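Local coordinates for protein glycosyl hydrolase family 26 (Bacteroides ovatus, PDB 4ZXO) that is a family 26 beta-mannanase that probably cleaves internal beta-1,4-mannosidic bonds during galactomannan breakdown by its gut bacterium, at residues Ala22-Leu28 against Ile290-Ser296; Leu16-Lys20 against His262-Ile266. All coordinates share one frame; numbering follows the deposited sequence. Where two conformers were deposited one is given.

Contact 1: residues Ala22-Leu28 against Ile290-Ser296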
# COMPACT_ATOMS: atom_id res chain seq x y z
N ALA A 22 -1.50 16.49 -3.98
CA ALA A 22 -1.42 15.69 -5.21
C ALA A 22 -1.97 16.37 -6.46
O ALA A 22 -1.43 16.18 -7.54
CB ALA A 22 -2.16 14.37 -5.00
N GLU A 23 -3.08 17.09 -6.33
CA GLU A 23 -3.67 17.70 -7.50
C GLU A 23 -2.64 18.62 -8.18
O GLU A 23 -2.57 18.72 -9.43
CB GLU A 23 -4.95 18.44 -7.12
CG GLU A 23 -5.68 18.98 -8.32
CD GLU A 23 -7.14 19.15 -8.03
OE1 GLU A 23 -7.45 19.74 -6.96
OE2 GLU A 23 -7.97 18.68 -8.84
N ARG A 24 -1.80 19.26 -7.36
CA ARG A 24 -0.82 20.23 -7.87
C ARG A 24 0.46 19.54 -8.34
O ARG A 24 1.16 20.01 -9.21
CB ARG A 24 -0.48 21.24 -6.77
CG ARG A 24 -1.59 22.30 -6.50
CD ARG A 24 -1.15 23.39 -5.47
NE ARG A 24 0.13 24.02 -5.87
CZ ARG A 24 0.29 25.22 -6.45
NH1 ARG A 24 -0.75 26.06 -6.65
NH2 ARG A 24 1.53 25.59 -6.83
N LYS A 25 0.82 18.45 -7.69
CA LYS A 25 2.18 17.90 -7.88
C LYS A 25 2.22 16.72 -8.84
O LYS A 25 3.24 16.48 -9.46
CB LYS A 25 2.78 17.44 -6.53
CG LYS A 25 2.90 18.54 -5.44
CD LYS A 25 3.89 19.62 -5.83
CE LYS A 25 5.31 19.14 -5.67
NZ LYS A 25 6.28 20.29 -5.91
N GLY A 26 1.15 15.93 -8.88
CA GLY A 26 1.15 14.74 -9.73
C GLY A 26 0.98 13.49 -8.89
O GLY A 26 0.71 13.58 -7.68
N ILE A 27 1.18 12.35 -9.54
CA ILE A 27 0.90 11.03 -8.98
C ILE A 27 2.20 10.26 -8.80
O ILE A 27 2.86 9.96 -9.79
CB ILE A 27 -0.02 10.21 -9.90
CG1 ILE A 27 -1.30 10.96 -10.29
CG2 ILE A 27 -0.41 8.90 -9.20
CD1 ILE A 27 -2.14 10.26 -11.35
N LEU A 28 2.59 9.95 -7.57
CA LEU A 28 3.79 9.10 -7.39
C LEU A 28 3.58 7.74 -7.94
O LEU A 28 2.55 7.15 -7.70
CB LEU A 28 4.14 9.00 -5.90
CG LEU A 28 4.57 10.32 -5.23
CD1 LEU A 28 4.32 10.23 -3.68
CD2 LEU A 28 6.01 10.64 -5.55
N ILE A 290 -6.13 7.21 -14.86
CA ILE A 290 -5.71 7.78 -13.58
C ILE A 290 -5.45 9.28 -13.67
O ILE A 290 -5.60 9.97 -12.67
CB ILE A 290 -4.48 7.06 -12.96
CG1 ILE A 290 -3.24 7.19 -13.84
CG2 ILE A 290 -4.79 5.58 -12.70
CD1 ILE A 290 -2.00 6.61 -13.19
N GLU A 291 -5.11 9.79 -14.86
CA GLU A 291 -4.78 11.21 -14.96
C GLU A 291 -5.97 12.11 -14.73
O GLU A 291 -5.79 13.32 -14.54
CB GLU A 291 -4.15 11.54 -16.30
CG GLU A 291 -5.11 11.45 -17.47
CD GLU A 291 -4.42 11.66 -18.81
OE1 GLU A 291 -3.24 12.08 -18.80
OE2 GLU A 291 -5.04 11.41 -19.87
N LYS A 292 -7.17 11.53 -14.71
CA LYS A 292 -8.39 12.31 -14.49
C LYS A 292 -8.70 12.53 -13.00
O LYS A 292 -9.67 13.19 -12.65
CB LYS A 292 -9.59 11.60 -15.14
CG LYS A 292 -9.45 11.31 -16.65
CD LYS A 292 -10.74 10.88 -17.24
CE LYS A 292 -11.20 9.55 -16.73
NZ LYS A 292 -12.57 9.25 -17.34
N TYR A 293 -7.88 11.97 -12.12
CA TYR A 293 -8.21 11.96 -10.69
C TYR A 293 -7.02 12.41 -9.90
O TYR A 293 -5.89 12.14 -10.27
CB TYR A 293 -8.61 10.54 -10.24
CG TYR A 293 -9.78 10.00 -11.01
CD1 TYR A 293 -11.11 10.35 -10.65
CD2 TYR A 293 -9.59 9.16 -12.10
CE1 TYR A 293 -12.16 9.86 -11.36
CE2 TYR A 293 -10.66 8.72 -12.83
CZ TYR A 293 -11.93 9.02 -12.44
OH TYR A 293 -13.03 8.56 -13.16
N PRO A 294 -7.27 13.06 -8.75
CA PRO A 294 -6.18 13.64 -7.94
C PRO A 294 -5.47 12.62 -7.07
O PRO A 294 -5.39 12.77 -5.86
CB PRO A 294 -6.89 14.70 -7.09
CG PRO A 294 -8.35 14.11 -6.94
CD PRO A 294 -8.63 13.38 -8.24
N LEU A 295 -4.96 11.58 -7.69
CA LEU A 295 -4.33 10.53 -6.92
C LEU A 295 -3.00 10.99 -6.35
O LEU A 295 -2.18 11.62 -7.06
CB LEU A 295 -4.03 9.31 -7.78
CG LEU A 295 -5.25 8.68 -8.44
CD1 LEU A 295 -4.78 7.40 -9.15
CD2 LEU A 295 -6.29 8.31 -7.44
N SER A 296 -2.72 10.60 -5.10
CA SER A 296 -1.40 10.88 -4.54
C SER A 296 -0.36 9.89 -5.02
O SER A 296 0.82 10.25 -5.14
CB SER A 296 -1.41 10.85 -3.02
OG SER A 296 -2.30 11.81 -2.53
O HOH W 1 -2.58 13.86 -8.70
O HOH W 2 1.65 12.92 -5.19

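Contact 2: residues Leu16-Lys20 against His262-Ile266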
# COMPACT_ATOMS: atom_id res chain seq x y z
N LEU A 16 2.08 13.61 4.96
CA LEU A 16 0.63 13.75 4.77
C LEU A 16 0.27 15.04 4.06
O LEU A 16 -0.54 15.03 3.13
CB LEU A 16 -0.12 13.70 6.10
CG LEU A 16 -1.63 13.73 6.02
CD1 LEU A 16 -2.17 12.61 5.10
CD2 LEU A 16 -2.08 13.55 7.42
N GLN A 17 0.91 16.15 4.47
CA GLN A 17 0.60 17.41 3.81
C GLN A 17 1.00 17.37 2.32
O GLN A 17 0.28 17.88 1.49
CB GLN A 17 1.25 18.59 4.56
CG GLN A 17 0.57 18.89 5.93
CD GLN A 17 -1.01 19.00 5.95
OE1 GLN A 17 -1.69 18.32 6.74
NE2 GLN A 17 -1.57 19.79 5.06
N ASN A 18 2.08 16.67 1.97
CA ASN A 18 2.46 16.58 0.57
C ASN A 18 1.54 15.63 -0.21
O ASN A 18 1.20 15.92 -1.37
CB ASN A 18 3.95 16.20 0.48
CG ASN A 18 4.85 17.42 0.75
OD1 ASN A 18 4.74 18.41 0.02
ND2 ASN A 18 5.61 17.40 1.80
N LEU A 19 1.06 14.55 0.43
CA LEU A 19 0.05 13.70 -0.24
C LEU A 19 -1.21 14.51 -0.54
O LEU A 19 -1.84 14.33 -1.59
CB LEU A 19 -0.30 12.49 0.64
CG LEU A 19 0.87 11.52 0.81
CD1 LEU A 19 0.45 10.32 1.69
CD2 LEU A 19 1.40 11.02 -0.54
N LYS A 20 -1.52 15.46 0.35
CA LYS A 20 -2.71 16.29 0.17
C LYS A 20 -2.58 17.33 -0.94
O LYS A 20 -3.57 17.94 -1.31
CB LYS A 20 -3.10 16.97 1.48
CG LYS A 20 -3.75 16.00 2.44
CD LYS A 20 -3.87 16.66 3.81
CE LYS A 20 -4.52 15.66 4.82
NZ LYS A 20 -6.07 15.43 4.93
N HIS A 262 -14.42 13.85 3.27
CA HIS A 262 -13.76 13.59 4.53
C HIS A 262 -12.38 14.24 4.64
O HIS A 262 -11.65 13.96 5.61
CB HIS A 262 -13.63 12.04 4.70
CG HIS A 262 -14.94 11.36 4.92
ND1 HIS A 262 -15.39 11.03 6.18
CD2 HIS A 262 -15.95 11.08 4.07
CE1 HIS A 262 -16.60 10.49 6.07
NE2 HIS A 262 -16.95 10.49 4.80
N ASP A 263 -12.00 15.05 3.64
CA ASP A 263 -10.67 15.69 3.60
C ASP A 263 -9.52 14.69 3.79
O ASP A 263 -8.68 14.83 4.69
CB ASP A 263 -10.55 16.83 4.63
CG ASP A 263 -9.38 17.71 4.37
OD1 ASP A 263 -8.91 17.81 3.21
OD2 ASP A 263 -8.95 18.38 5.34
N LYS A 264 -9.48 13.70 2.91
CA LYS A 264 -8.41 12.71 2.90
C LYS A 264 -7.84 12.68 1.52
O LYS A 264 -8.61 12.75 0.55
CB LYS A 264 -8.90 11.29 3.23
CG LYS A 264 -9.65 11.22 4.58
CD LYS A 264 -8.75 11.53 5.77
CE LYS A 264 -9.49 11.28 7.09
NZ LYS A 264 -8.65 11.83 8.23
N PRO A 265 -6.51 12.51 1.40
CA PRO A 265 -5.89 12.22 0.10
C PRO A 265 -6.31 10.81 -0.32
O PRO A 265 -6.66 10.00 0.53
CB PRO A 265 -4.40 12.29 0.41
CG PRO A 265 -4.29 11.94 1.81
CD PRO A 265 -5.53 12.45 2.49
N ILE A 266 -6.16 10.54 -1.61
CA ILE A 266 -6.60 9.28 -2.19
C ILE A 266 -5.46 8.62 -2.96
O ILE A 266 -4.48 9.27 -3.37
CB ILE A 266 -7.82 9.50 -3.11
CG1 ILE A 266 -7.42 10.31 -4.35
CG2 ILE A 266 -8.98 10.13 -2.29
CD1 ILE A 266 -8.57 10.45 -5.35
O HOH W 3 -7.18 15.77 2.09

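Contact 1: residues Ala22-Leu28 against Ile290-Ser296
Ile27 lays its side chain obliquely across both Leu295 and Ile290: its two branches both meet Leu295 O and CB, and CD1 reaches on to Ile290. CG1 lies beside the backbone N (chi1 -52°) and is 3.4 Å from Leu295 O, while CG2, anti to that N, packs at 3.9 Å on Leu295 CB. The extended second torsion (172°) then carries CD1 onward to Ile290, where it stands 4.1 Å from Ile290 CD1 and also near the carbonyl O of Ile290. Replacing Ile27 by an alanine removes both branches and is likely to leave a gap between Leu295 and Ile290. The small side chain of Ala22 lets helix 22-25 come close, with CB 3.4 Å from Leu295 O. Glu23 meets Pro294 through the CB atoms of both residues. The direct polar link across the contact is the hydrogen bond from Leu28 N to Ser296 O, 3.0 Å long with an N-H...O angle of 159°. One water donates to both Ala22 O and Leu295 O, and a second donates to Gly26 O and Ser296 O, so each ties one carbonyl of 22-28 to one of 290-296. In the TIM barrel, these segments bring parallel strands 27-32 and 295-300 together at their starts; strand 266-271 flanks the latter, and helix 241-262 packs on Tyr293, Pro294 and Leu295.

Contact 2: residues Leu16-Lys20 against His262-Ile266
Pro265 presents its ring to three side chains of 16-20; the nearest ring atom differs for each (CG, CB and CD), though CG is shared by all three. Leu16 crosses the proline at about a right angle: with Leu16 CG swung anti to its own backbone N (chi1 -176°), CD1 is carried to the ring, 4.0 Å from Pro265 CG. Leu19 approaches with the root of its side chain, its CB lying 4.1 Å from Pro265 CB, and its carbonyl O is also close to that CB. Lys20 runs obliquely past the other end of the ring: Lys20 CG is 4.0 Å from Pro265 CD, and CE is near the same atom. The lysine is extended through chi2 and chi3 and then bends at chi4 (-82°), which sets NZ 2.7 Å from Asp263 O, although the angle there is poor for a hydrogen bond. A water joins the charged ends more clearly, accepting from Lys20 NZ at 3.1 Å and donating to Asp263 OD1 at 2.9 Å. Since NZ and OD1 themselves are 4.1 Å apart, their attraction is probably electrostatic and water-mediated, without a direct salt bridge. Asp263, with positive phi, closes helix 241-262 in a Schellman motif. The loop that follows leads through Pro265 into barrel strand 266-271, so helix 10-19 is packed against a helix-to-strand connection of the barrel.

Contact 1 and contact 2 have centres 11 Å apart and are joined chiefly through Ser296. In the conformer given, its OG lies 2.7 Å from Leu19 O of helix 10-19, a probable hydrogen bond, and 3.6 Å from Pro265 CB; its N lies 2.8 Å from Ile266 O, a probable backbone bond to the neighbouring barrel strand 266-271. Pro294 O packs 3.5 Å from Ile266 CG1. Helices 10-19 and 22-25, consecutive in sequence, are thus fastened to adjacent parts of the barrel. The potassium ion, held by Ser328, Ser330 and Ile333, lies about 9 Å from Gly26 of contact 1. Both contacts lie at strand starts, probably opposite the active site, which TIM barrels carry at C-terminal strand ends.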